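Local coordinates for proteasome assembly chaperone family protein (Pyrococcus furiosus, PDB 3VR0), which activates the archaeal proteasome, although it belongs by sequence to the PAC2 family of proteasome assembly chaperones, at residues C[33-38]-C[125-130]; C[100-105]-C[233-238]; C[73-78]-C[106-111]; C[180-183]-C[188-191]. One frame throughout, in Å; residues are numbered along the deposited sequence.

Contact 1. Residues C[33-38]-C[125-130]; sequences PIFIEG and KMLDFV
Phe35 of strand 34-37 lays its ring against the methyl groups of Val130, in helix 116-131. The clearest evidence is a CH-pi contact: Val130 CG2 stands 3.7 Å from the centroid of the Phe35 ring and only 11° off the ring normal, so the methyl sits over the middle of that face. The second branch covers the inner end of the ring, Val130 CG1 lying 3.8 Å from Phe35 CD2, and the two side chains cross at about a right angle. The ring reaches the helix because Phe35 CG is anti to the backbone N (chi1 -177°), which carries the phenyl out from the strand. Around the rim, Leu127 CD2 meets the edge at Phe35 CD2 (4.5 Å), while Met126 CB approaches Phe35 CZ obliquely at 4.3 Å. Strand 34-37 and helical segment 125-130 run roughly antiparallel (151°), their axes 10.8 Å apart at closest, a distance bridged by Phe35 and Val130 together. Val105 and Leu196 also touch Phe35, which places it between sheet and helices. Replacing Phe35 by an alanine would probably open a gap beneath Val130 and leave Met126 and Leu127 without their aromatic neighbour. No hydrogen bond joins the two segments; all four touching residues are buried, so these two segments meet through apolar packing alone, with the CH-pi contact its most directional part.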
loop_
_atom_site.group_PDB
_atom_site.type_symbol
_atom_site.label_atom_id
_atom_site.label_comp_id
_atom_site.label_asym_id
_atom_site.label_seq_id
_atom_site.Cartn_x
_atom_site.Cartn_y
_atom_site.Cartn_z
ATOM N N PRO C 33 13.598 1.536 -33.562
ATOM C CA PRO C 33 14.346 0.467 -32.936
ATOM C C PRO C 33 13.451 -0.625 -32.343
ATOM O O PRO C 33 12.209 -0.459 -32.201
ATOM C CB PRO C 33 15.124 1.187 -31.850
ATOM C CG PRO C 33 14.263 2.391 -31.506
ATOM C CD PRO C 33 13.552 2.761 -32.729
ATOM N N ILE C 34 14.053 -1.764 -32.041
ATOM C CA ILE C 34 13.339 -2.779 -31.290
ATOM C C ILE C 34 13.737 -2.512 -29.841
ATOM O O ILE C 34 14.923 -2.273 -29.565
ATOM C CB ILE C 34 13.680 -4.221 -31.765
ATOM C CG1 ILE C 34 13.119 -4.468 -33.200
ATOM C CG2 ILE C 34 13.132 -5.290 -30.764
ATOM C CD1 ILE C 34 13.647 -5.737 -33.879
ATOM N N PHE C 35 12.737 -2.496 -28.948
ATOM C CA PHE C 35 12.966 -2.362 -27.509
ATOM C C PHE C 35 13.168 -3.719 -26.845
ATOM O O PHE C 35 12.268 -4.535 -26.804
ATOM C CB PHE C 35 11.747 -1.627 -26.907
ATOM C CG PHE C 35 11.834 -1.340 -25.421
ATOM C CD1 PHE C 35 13.039 -1.124 -24.799
ATOM C CD2 PHE C 35 10.646 -1.204 -24.656
ATOM C CE1 PHE C 35 13.109 -0.836 -23.432
ATOM C CE2 PHE C 35 10.720 -0.923 -23.277
ATOM C CZ PHE C 35 11.937 -0.741 -22.672
ATOM N N ILE C 36 14.314 -3.948 -26.251
ATOM C CA ILE C 36 14.581 -5.203 -25.629
ATOM C C ILE C 36 14.687 -5.068 -24.108
ATOM O O ILE C 36 15.437 -4.205 -23.615
ATOM C CB ILE C 36 15.907 -5.807 -26.130
ATOM C CG1 ILE C 36 15.879 -5.953 -27.657
ATOM C CG2 ILE C 36 16.135 -7.240 -25.524
ATOM C CD1 ILE C 36 17.156 -6.533 -28.184
ATOM N N GLU C 37 13.959 -5.941 -23.373
ATOM C CA GLU C 37 13.908 -5.851 -21.886
ATOM C C GLU C 37 14.536 -7.054 -21.188
ATOM O O GLU C 37 14.151 -8.201 -21.440
ATOM C CB GLU C 37 12.483 -5.632 -21.378
ATOM C CG GLU C 37 12.363 -5.701 -19.826
ATOM C CD GLU C 37 12.143 -7.118 -19.314
ATOM O OE1 GLU C 37 11.590 -7.921 -20.069
ATOM O OE2 GLU C 37 12.572 -7.474 -18.192
ATOM N N GLY C 38 15.502 -6.775 -20.334
ATOM C CA GLY C 38 16.124 -7.782 -19.473
ATOM C C GLY C 38 16.334 -7.235 -18.066
ATOM O O GLY C 38 17.457 -6.994 -17.626
ATOM N N LYS C 125 6.040 4.650 -18.142
ATOM C CA LYS C 125 7.104 5.643 -18.409
ATOM C C LYS C 125 8.150 5.081 -19.389
ATOM O O LYS C 125 8.613 5.804 -20.269
ATOM C CB LYS C 125 7.841 6.079 -17.136
ATOM C CG LYS C 125 7.059 7.067 -16.271
ATOM C CD LYS C 125 7.028 8.505 -16.876
ATOM C CE LYS C 125 8.414 9.033 -17.196
ATOM N NZ LYS C 125 8.308 10.470 -17.623
ATOM N N MET C 126 8.536 3.825 -19.214
ATOM C CA MET C 126 9.455 3.180 -20.195
ATOM C C MET C 126 8.871 3.213 -21.590
ATOM O O MET C 126 9.610 3.495 -22.543
ATOM C CB MET C 126 9.775 1.744 -19.865
ATOM C CG MET C 126 10.554 1.591 -18.608
ATOM S SD MET C 126 11.013 -0.147 -18.349
ATOM C CE MET C 126 12.012 0.157 -16.890
ATOM N N LEU C 127 7.573 2.897 -21.715
ATOM C CA LEU C 127 6.969 2.928 -23.035
ATOM C C LEU C 127 6.900 4.354 -23.597
ATOM O O LEU C 127 7.104 4.492 -24.793
ATOM C CB LEU C 127 5.594 2.239 -23.130
ATOM C CG LEU C 127 5.728 0.727 -22.827
ATOM C CD1 LEU C 127 4.417 0.137 -22.468
ATOM C CD2 LEU C 127 6.397 -0.080 -23.949
ATOM N N ASP C 128 6.584 5.375 -22.775
ATOM C CA ASP C 128 6.487 6.754 -23.296
ATOM C C ASP C 128 7.860 7.171 -23.845
ATOM O O ASP C 128 7.961 7.883 -24.823
ATOM C CB ASP C 128 6.084 7.807 -22.228
ATOM C CG ASP C 128 4.657 7.595 -21.644
ATOM O OD1 ASP C 128 3.793 6.912 -22.250
ATOM O OD2 ASP C 128 4.410 8.123 -20.546
ATOM N N PHE C 129 8.897 6.781 -23.151
ATOM C CA PHE C 129 10.226 7.199 -23.509
ATOM C C PHE C 129 10.665 6.557 -24.860
ATOM O O PHE C 129 11.129 7.230 -25.753
ATOM C CB PHE C 129 11.172 6.827 -22.376
ATOM C CG PHE C 129 12.612 7.139 -22.668
ATOM C CD1 PHE C 129 13.009 8.454 -23.016
ATOM C CD2 PHE C 129 13.560 6.125 -22.658
ATOM C CE1 PHE C 129 14.365 8.740 -23.298
ATOM C CE2 PHE C 129 14.933 6.409 -22.927
ATOM C CZ PHE C 129 15.330 7.710 -23.259
ATOM N N VAL C 130 10.457 5.253 -24.987
ATOM C CA VAL C 130 10.904 4.482 -26.122
ATOM C C VAL C 130 10.115 4.846 -27.418
ATOM O O VAL C 130 10.675 4.855 -28.526
ATOM C CB VAL C 130 10.890 3.028 -25.618
ATOM C CG1 VAL C 130 9.883 2.115 -26.240
ATOM C CG2 VAL C 130 12.255 2.491 -25.211
#

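Contact 2. Residues C[100-105]-C[233-238]; sequences RDLIIV and KILGLE
Leu102 and Leu235 both hold CG anti to their own carbonyl carbon (chi1 -53° and -64°), and with these torsions the two isobutyl groups reach toward each other and meet tip to tip. The helix that supplies Leu235 ends here in a Schellman motif: Gly236, with positive phi, is the C-prime residue, Leu237 N pairs with Thr232 O, and the bond from Gly236 N to Lys233 O is weak at 3.4 Å. The motif closes helix 221-235, and just beyond it Leu237 points toward segment 100-105, where the end of Leu235 also reaches.

Both branches of the leucine pair take part. Leu102 CD1 lies 4.0 Å from Leu235 CD1, and Leu102 CD2 lies 4.1 Å from Leu235 CD2, so the two forks are matched methyl to methyl. Leu237 adds a looser touch, its CD1 being 4.5 Å from Leu102 CD1. Such distances describe ordinary apolar packing, with no direct hydrogen bond between the segments. Leu57 of helix 45-57 and Trp92 of strand 87-92 also touch Leu102, and Ile34 of the neighbouring strand reaches both Leu102 and Leu235; the helix end is thus seated against several elements of the sheet and its covering helix.

The polar link runs through solvent. One water accepts a hydrogen bond from Arg100 N at 2.8 Å and donates one to Leu235 O at 2.6 Å, tying the backbone entering the strand to the last turn of the helix.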
loop_
_atom_site.group_PDB
_atom_site.type_symbol
_atom_site.label_atom_id
_atom_site.label_comp_id
_atom_site.label_asym_id
_atom_site.label_seq_id
_atom_site.Cartn_x
_atom_site.Cartn_y
_atom_site.Cartn_z
ATOM N N ARG C 100 18.073 -4.031 -37.299
ATOM C CA ARG C 100 17.326 -2.938 -36.654
ATOM C C ARG C 100 18.217 -2.316 -35.610
ATOM O O ARG C 100 19.064 -2.988 -35.054
ATOM C CB ARG C 100 15.991 -3.431 -36.067
ATOM C CG ARG C 100 15.007 -3.946 -37.145
ATOM C CD ARG C 100 14.153 -2.859 -37.734
ATOM N NE ARG C 100 13.158 -2.381 -36.772
ATOM C CZ ARG C 100 12.044 -3.035 -36.423
ATOM N NH1 ARG C 100 11.719 -4.225 -36.952
ATOM N NH2 ARG C 100 11.228 -2.486 -35.541
ATOM N N ASP C 101 18.110 -1.013 -35.437
ATOM C CA ASP C 101 18.578 -0.367 -34.222
ATOM C C ASP C 101 17.887 -0.982 -32.938
ATOM O O ASP C 101 16.721 -1.471 -33.014
ATOM C CB ASP C 101 18.199 1.104 -34.289
ATOM C CG ASP C 101 18.922 1.875 -35.438
ATOM O OD1 ASP C 101 19.963 1.398 -35.970
ATOM O OD2 ASP C 101 18.404 2.944 -35.806
ATOM N N LEU C 102 18.593 -0.900 -31.790
ATOM C CA LEU C 102 18.096 -1.442 -30.518
ATOM C C LEU C 102 18.103 -0.414 -29.420
ATOM O O LEU C 102 19.009 0.433 -29.363
ATOM C CB LEU C 102 18.899 -2.660 -30.038
ATOM C CG LEU C 102 19.002 -3.752 -31.132
ATOM C CD1 LEU C 102 19.958 -4.860 -30.739
ATOM C CD2 LEU C 102 17.596 -4.291 -31.497
ATOM N N ILE C 103 17.086 -0.520 -28.550
ATOM C CA ILE C 103 17.148 0.008 -27.182
ATOM C C ILE C 103 17.021 -1.194 -26.225
ATOM O O ILE C 103 16.098 -2.041 -26.372
ATOM C CB ILE C 103 15.975 1.004 -26.907
ATOM C CG1 ILE C 103 15.998 2.150 -27.921
ATOM C CG2 ILE C 103 15.979 1.528 -25.384
ATOM C CD1 ILE C 103 14.847 3.121 -27.778
ATOM N N ILE C 104 17.910 -1.239 -25.235
ATOM C CA ILE C 104 17.944 -2.327 -24.320
ATOM C C ILE C 104 17.876 -1.749 -22.915
ATOM O O ILE C 104 18.634 -0.866 -22.577
ATOM C CB ILE C 104 19.231 -3.204 -24.479
ATOM C CG1 ILE C 104 19.354 -3.726 -25.908
ATOM C CG2 ILE C 104 19.209 -4.392 -23.441
ATOM C CD1 ILE C 104 20.796 -4.220 -26.264
ATOM N N VAL C 105 16.925 -2.218 -22.115
ATOM C CA VAL C 105 16.849 -1.753 -20.731
ATOM C C VAL C 105 17.243 -2.903 -19.821
ATOM O O VAL C 105 16.866 -4.046 -20.065
ATOM C CB VAL C 105 15.420 -1.230 -20.339
ATOM C CG1 VAL C 105 14.341 -2.335 -20.444
ATOM C CG2 VAL C 105 15.414 -0.629 -18.944
ATOM N N LYS C 233 18.990 -14.606 -32.823
ATOM C CA LYS C 233 18.505 -15.228 -34.054
ATOM C C LYS C 233 17.372 -14.443 -34.721
ATOM O O LYS C 233 17.390 -14.232 -35.942
ATOM C CB LYS C 233 18.146 -16.703 -33.798
ATOM C CG LYS C 233 17.062 -17.308 -34.661
ATOM C CD LYS C 233 17.390 -17.296 -36.151
ATOM C CE LYS C 233 18.442 -18.288 -36.538
ATOM N NZ LYS C 233 17.984 -18.904 -37.840
ATOM N N ILE C 234 16.380 -13.988 -33.954
ATOM C CA ILE C 234 15.350 -13.117 -34.548
ATOM C C ILE C 234 15.923 -11.798 -35.131
ATOM O O ILE C 234 15.372 -11.242 -36.077
ATOM C CB ILE C 234 14.220 -12.809 -33.513
ATOM C CG1 ILE C 234 13.317 -14.024 -33.340
ATOM C CG2 ILE C 234 13.380 -11.656 -33.925
ATOM C CD1 ILE C 234 12.466 -14.007 -32.092
ATOM N N LEU C 235 16.978 -11.282 -34.503
ATOM C CA LEU C 235 17.551 -10.003 -34.879
ATOM C C LEU C 235 18.490 -10.095 -36.099
ATOM O O LEU C 235 18.766 -9.073 -36.744
ATOM C CB LEU C 235 18.284 -9.388 -33.681
ATOM C CG LEU C 235 17.451 -8.997 -32.444
ATOM C CD1 LEU C 235 18.390 -8.428 -31.420
ATOM C CD2 LEU C 235 16.350 -8.001 -32.797
ATOM N N GLY C 236 18.960 -11.307 -36.422
ATOM C CA GLY C 236 19.913 -11.516 -37.516
ATOM C C GLY C 236 21.332 -11.249 -37.057
ATOM O O GLY C 236 22.193 -10.882 -37.851
ATOM N N LEU C 237 21.603 -11.438 -35.774
ATOM C CA LEU C 237 22.929 -11.119 -35.254
ATOM C C LEU C 237 23.592 -12.371 -34.788
ATOM O O LEU C 237 22.915 -13.299 -34.352
ATOM C CB LEU C 237 22.836 -10.169 -34.055
ATOM C CG LEU C 237 22.210 -8.811 -34.346
ATOM C CD1 LEU C 237 21.815 -8.193 -33.031
ATOM C CD2 LEU C 237 23.154 -7.895 -35.182
ATOM N N GLU C 238 24.920 -12.389 -34.841
ATOM C CA GLU C 238 25.662 -13.495 -34.254
ATOM C C GLU C 238 26.562 -12.948 -33.180
ATOM O O GLU C 238 27.329 -12.028 -33.388
ATOM C CB GLU C 238 26.405 -14.323 -35.323
ATOM C CG GLU C 238 25.436 -14.923 -36.385
ATOM C CD GLU C 238 26.109 -15.873 -37.382
ATOM O OE1 GLU C 238 25.765 -15.776 -38.594
ATOM O OE2 GLU C 238 26.962 -16.712 -36.954
HETATM O O HOH W 1 17.701 -6.746 -36.580
#

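Contact 3. Residues C[73-78]-C[106-111]; sequences QVLIRK and TGDTQV
The backbones stay well apart, Leu75 and Asp108 making the nearest CA pair at 9.0 Å, so side chains bridge segment 73-78 and the loop after strand 102-107. Arg77 grips Asp108 end-on with two nitrogens. Arg77 NH1 to Asp108 OD1 measures 2.7 Å, and Arg77 NH2 to Asp108 OD2 measures 2.5 Å with a nearly straight N-H...O angle of 174°. Both oxygens are met on their syn sides, and the planes of guanidinium and carboxylate differ by 27°, giving a slightly twisted bidentate pair. The arginine bends at chi2 (-54°), which turns its end toward the aspartate. Leu75 and Asp108 approach from opposite directions: Leu75 CD1 is 3.5 Å from Asp108 CG, and Leu75 CB lies 4.0 Å above the guanidinium plane, toward the rim. Glu83 binds Arg77 NE and Lys86 N binds Asp108 OD2, fixing both partners further. Substituting Arg77 with a leucine would probably leave the carboxylate of Asp108 without its charged mate and Glu83 without this salt-bridge partner. The result is a bidentate arginine-aspartate salt bridge between the loop leaving main-sheet strand 102-107 and the hairpin of strands 73-76 and 82-84, whose first strand pairs antiparallel with one of the second subunit.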
loop_
_atom_site.group_PDB
_atom_site.type_symbol
_atom_site.label_atom_id
_atom_site.label_comp_id
_atom_site.label_asym_id
_atom_site.label_seq_id
_atom_site.Cartn_x
_atom_site.Cartn_y
_atom_site.Cartn_z
ATOM N N GLN C 73 16.028 2.538 -0.772
ATOM C CA GLN C 73 17.429 2.420 -0.366
ATOM C C GLN C 73 18.363 2.860 -1.486
ATOM O O GLN C 73 17.971 2.997 -2.647
ATOM C CB GLN C 73 17.790 0.969 -0.035
ATOM C CG GLN C 73 17.854 0.100 -1.330
ATOM C CD GLN C 73 17.665 -1.410 -1.051
ATOM O OE1 GLN C 73 17.720 -2.222 -1.967
ATOM N NE2 GLN C 73 17.442 -1.771 0.195
ATOM N N VAL C 74 19.620 2.993 -1.106
ATOM C CA VAL C 74 20.727 3.253 -2.012
ATOM C C VAL C 74 21.570 1.992 -2.087
ATOM O O VAL C 74 21.562 1.225 -1.150
ATOM C CB VAL C 74 21.420 4.517 -1.442
ATOM C CG1 VAL C 74 22.832 4.341 -1.063
ATOM C CG2 VAL C 74 21.000 5.774 -2.217
ATOM N N LEU C 75 22.234 1.742 -3.214
ATOM C CA LEU C 75 23.178 0.622 -3.346
ATOM C C LEU C 75 24.616 1.097 -3.330
ATOM O O LEU C 75 24.914 2.207 -3.760
ATOM C CB LEU C 75 22.953 -0.190 -4.646
ATOM C CG LEU C 75 21.626 -0.939 -4.846
ATOM C CD1 LEU C 75 21.527 -1.537 -6.243
ATOM C CD2 LEU C 75 21.405 -2.037 -3.776
ATOM N N ILE C 76 25.502 0.252 -2.824
ATOM C CA ILE C 76 26.918 0.566 -2.841
ATOM C C ILE C 76 27.430 0.216 -4.239
ATOM O O ILE C 76 27.252 -0.923 -4.714
ATOM C CB ILE C 76 27.695 -0.251 -1.785
ATOM C CG1 ILE C 76 27.164 0.013 -0.377
ATOM C CG2 ILE C 76 29.194 0.061 -1.882
ATOM C CD1 ILE C 76 27.223 1.436 0.080
ATOM N N ARG C 77 28.000 1.191 -4.932
ATOM C CA ARG C 77 28.549 0.901 -6.271
ATOM C C ARG C 77 30.050 0.661 -6.116
ATOM O O ARG C 77 30.538 0.524 -4.990
ATOM C CB ARG C 77 28.263 2.032 -7.288
ATOM C CG ARG C 77 26.768 2.371 -7.513
ATOM C CD ARG C 77 25.886 1.171 -7.900
ATOM N NE ARG C 77 24.563 1.648 -8.319
ATOM C CZ ARG C 77 23.513 0.895 -8.646
ATOM N NH1 ARG C 77 23.593 -0.425 -8.634
ATOM N NH2 ARG C 77 22.358 1.473 -8.991
ATOM N N LYS C 78 30.777 0.586 -7.234
ATOM C CA LYS C 78 32.227 0.456 -7.151
ATOM C C LYS C 78 32.744 1.779 -6.574
ATOM O O LYS C 78 32.147 2.859 -6.799
ATOM C CB LYS C 78 32.875 0.155 -8.528
ATOM C CG LYS C 78 33.009 -1.363 -8.927
ATOM C CD LYS C 78 32.213 -1.804 -10.222
ATOM C CE LYS C 78 31.827 -0.651 -11.198
ATOM N NZ LYS C 78 30.569 0.111 -10.772
ATOM N N THR C 106 18.009 -2.584 -18.795
ATOM C CA THR C 106 18.260 -3.477 -17.676
ATOM C C THR C 106 18.337 -2.626 -16.395
ATOM O O THR C 106 18.072 -1.432 -16.414
ATOM C CB THR C 106 19.548 -4.358 -17.908
ATOM O OG1 THR C 106 19.597 -5.410 -16.937
ATOM C CG2 THR C 106 20.869 -3.564 -17.820
ATOM N N GLY C 107 18.710 -3.214 -15.277
ATOM C CA GLY C 107 18.802 -2.433 -14.062
ATOM C C GLY C 107 18.873 -3.241 -12.791
ATOM O O GLY C 107 18.979 -4.477 -12.816
ATOM N N ASP C 108 18.890 -2.533 -11.668
ATOM C CA ASP C 108 19.008 -3.163 -10.372
ATOM C C ASP C 108 17.757 -4.004 -9.976
ATOM O O ASP C 108 17.882 -4.981 -9.243
ATOM C CB ASP C 108 19.202 -2.096 -9.296
ATOM C CG ASP C 108 20.440 -1.234 -9.515
ATOM O OD1 ASP C 108 21.539 -1.779 -9.696
ATOM O OD2 ASP C 108 20.326 0.003 -9.449
ATOM N N THR C 109 16.558 -3.618 -10.401
ATOM C CA THR C 109 15.383 -4.114 -9.704
ATOM C C THR C 109 14.174 -3.811 -10.510
ATOM O O THR C 109 14.226 -3.024 -11.486
ATOM C CB THR C 109 15.167 -3.385 -8.291
ATOM O OG1 THR C 109 14.090 -4.011 -7.564
ATOM C CG2 THR C 109 14.826 -1.888 -8.452
ATOM N N GLN C 110 13.082 -4.450 -10.118
ATOM C CA GLN C 110 11.769 -4.042 -10.555
ATOM C C GLN C 110 11.089 -3.533 -9.295
ATOM O O GLN C 110 11.632 -3.650 -8.193
ATOM C CB GLN C 110 10.988 -5.222 -11.156
ATOM C CG GLN C 110 11.632 -5.847 -12.402
ATOM C CD GLN C 110 10.647 -6.634 -13.277
ATOM O OE1 GLN C 110 9.507 -6.221 -13.505
ATOM N NE2 GLN C 110 11.103 -7.773 -13.789
ATOM N N VAL C 111 9.899 -2.984 -9.459
ATOM C CA VAL C 111 9.116 -2.523 -8.335
ATOM C C VAL C 111 8.789 -3.769 -7.471
ATOM O O VAL C 111 8.608 -4.861 -8.018
ATOM C CB VAL C 111 7.818 -1.871 -8.870
ATOM C CG1 VAL C 111 6.763 -1.718 -7.759
ATOM C CG2 VAL C 111 8.135 -0.465 -9.523
#

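Contact 4. Residues C[180-183]-C[188-191]; sequences IWRE and AIVG
The guanidinium of Arg182 has a water at its edge, in plane, while Ile189 and the carbonyl of Ala188 approach it obliquely. The water accepts a hydrogen bond from Arg182 NH1 at 3.2 Å and donates one to Ala188 O at 2.8 Å, so it links the two segments where no direct hydrogen bond does. Arg182 NH1 is 5.0 Å from Ala188 O, a span the water closes.

Ile189 brings its longer branch to Arg182 NH1. Ile189 CG1 is 3.8 Å from Arg182 NH1 and Ile189 CD1 is 3.9 Å from it, apolar carbon against the end of a charged group, with the side chains crossing at a slant. The arginine is extended as far as CD and then bends at chi3 (73°), and from that bend its guanidinium end reaches Ile189. For Ile189, CG1 lies anti to the carbonyl carbon (chi1 -49°), and this puts the ethyl branch beside NH1.

The charge has its strongest partner just outside these segments: Arg182 NH2 forms a salt bridge with Asp184, so the guanidinium is shared between a carboxylate, a water and a hydrocarbon surface, and Arg182 as a residue is buried.

Arg182 follows strand 179-181, outermost in the main sheet of this chain, and packs on Leu156 and Leu211 of strands 155-159 and 206-214. Ile189 also touches Leu211, and strand 188-190 pairs antiparallel with a strand of the third subunit before Gly191 takes the N-cap position of helix 192-202.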
loop_
_atom_site.group_PDB
_atom_site.type_symbol
_atom_site.label_atom_id
_atom_site.label_comp_id
_atom_site.label_asym_id
_atom_site.label_seq_id
_atom_site.Cartn_x
_atom_site.Cartn_y
_atom_site.Cartn_z
ATOM N N ILE C 180 9.086 -23.302 -27.731
ATOM C CA ILE C 180 7.710 -23.762 -27.576
ATOM C C ILE C 180 6.755 -22.593 -27.612
ATOM O O ILE C 180 6.903 -21.671 -26.826
ATOM C CB ILE C 180 7.513 -24.500 -26.229
ATOM C CG1 ILE C 180 8.502 -25.663 -26.108
ATOM C CG2 ILE C 180 6.044 -24.959 -26.059
ATOM C CD1 ILE C 180 8.639 -26.479 -27.387
ATOM N N TRP C 181 5.782 -22.655 -28.518
ATOM C CA TRP C 181 4.696 -21.703 -28.598
ATOM C C TRP C 181 3.596 -21.993 -27.550
ATOM O O TRP C 181 2.801 -22.924 -27.734
ATOM C CB TRP C 181 4.168 -21.653 -30.047
ATOM C CG TRP C 181 5.212 -20.998 -30.905
ATOM C CD1 TRP C 181 6.281 -21.607 -31.527
ATOM C CD2 TRP C 181 5.368 -19.590 -31.134
ATOM N NE1 TRP C 181 7.053 -20.665 -32.154
ATOM C CE2 TRP C 181 6.520 -19.421 -31.926
ATOM C CE3 TRP C 181 4.631 -18.455 -30.757
ATOM C CZ2 TRP C 181 6.955 -18.158 -32.354
ATOM C CZ3 TRP C 181 5.061 -17.203 -31.191
ATOM C CH2 TRP C 181 6.211 -17.067 -31.978
ATOM N N ARG C 182 3.561 -21.181 -26.476
ATOM C CA ARG C 182 2.843 -21.497 -25.207
ATOM C C ARG C 182 1.399 -21.790 -25.393
ATOM O O ARG C 182 0.701 -21.056 -26.078
ATOM C CB ARG C 182 2.920 -20.333 -24.222
ATOM C CG ARG C 182 4.297 -20.029 -23.757
ATOM C CD ARG C 182 4.266 -18.825 -22.895
ATOM N NE ARG C 182 3.670 -19.126 -21.607
ATOM C CZ ARG C 182 4.079 -18.605 -20.465
ATOM N NH1 ARG C 182 5.089 -17.732 -20.447
ATOM N NH2 ARG C 182 3.455 -18.934 -19.337
ATOM N N GLU C 183 0.918 -22.853 -24.775
ATOM C CA GLU C 183 -0.527 -23.118 -24.871
ATOM C C GLU C 183 -1.218 -23.074 -23.505
ATOM O O GLU C 183 -2.393 -23.406 -23.401
ATOM C CB GLU C 183 -0.805 -24.473 -25.537
ATOM C CG GLU C 183 -0.046 -24.779 -26.840
ATOM C CD GLU C 183 -0.327 -26.208 -27.360
ATOM O OE1 GLU C 183 -0.728 -27.084 -26.554
ATOM O OE2 GLU C 183 -0.151 -26.452 -28.579
ATOM N N ALA C 188 0.529 -16.940 -16.452
ATOM C CA ALA C 188 0.800 -15.518 -16.227
ATOM C C ALA C 188 2.237 -15.143 -16.494
ATOM O O ALA C 188 3.137 -15.943 -16.220
ATOM C CB ALA C 188 0.420 -15.096 -14.789
ATOM N N ILE C 189 2.452 -13.923 -17.008
ATOM C CA ILE C 189 3.821 -13.379 -17.034
ATOM C C ILE C 189 3.853 -12.150 -16.160
ATOM O O ILE C 189 3.166 -11.168 -16.443
ATOM C CB ILE C 189 4.326 -13.013 -18.472
ATOM C CG1 ILE C 189 4.078 -14.176 -19.440
ATOM C CG2 ILE C 189 5.867 -12.561 -18.415
ATOM C CD1 ILE C 189 4.506 -13.882 -20.940
ATOM N N VAL C 190 4.642 -12.199 -15.111
ATOM C CA VAL C 190 4.567 -11.220 -14.027
ATOM C C VAL C 190 5.637 -10.131 -14.196
ATOM O O VAL C 190 6.795 -10.463 -14.448
ATOM C CB VAL C 190 4.764 -11.939 -12.645
ATOM C CG1 VAL C 190 4.947 -10.929 -11.493
ATOM C CG2 VAL C 190 3.565 -12.938 -12.345
ATOM N N GLY C 191 5.272 -8.859 -14.006
ATOM C CA GLY C 191 6.248 -7.757 -14.062
ATOM C C GLY C 191 6.532 -7.259 -15.486
ATOM O O GLY C 191 5.750 -7.482 -16.363
HETATM O O HOH W 2 5.425 -17.108 -17.278
#

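Overall arrangement
Contacts 1 and 2 share the middle of the main sheet: neighbouring strands 34-37 and 102-107 are joined by probable hydrogen bonds from Ile36 N to Ile103 O (2.6 Å) and Ile34 N to Asp101 O (2.9 Å), the centres 13 Å apart. Contact 3 takes the far end of strand 102-107, its centre about 25 Å from that of contact 2, and meets contact 1 where Thr106 OG1 lies 2.7 Å from Gly38 O. Contact 4 touches contact 3 at Gln110 OE1 and Gly191 CA, 3.6 Å apart. In contacts 3 and 4 a strand pairs antiparallel with one of another subunit. Gold ions lie about 6 and 7 Å from the side chains of Ile189 and Met126, respectively.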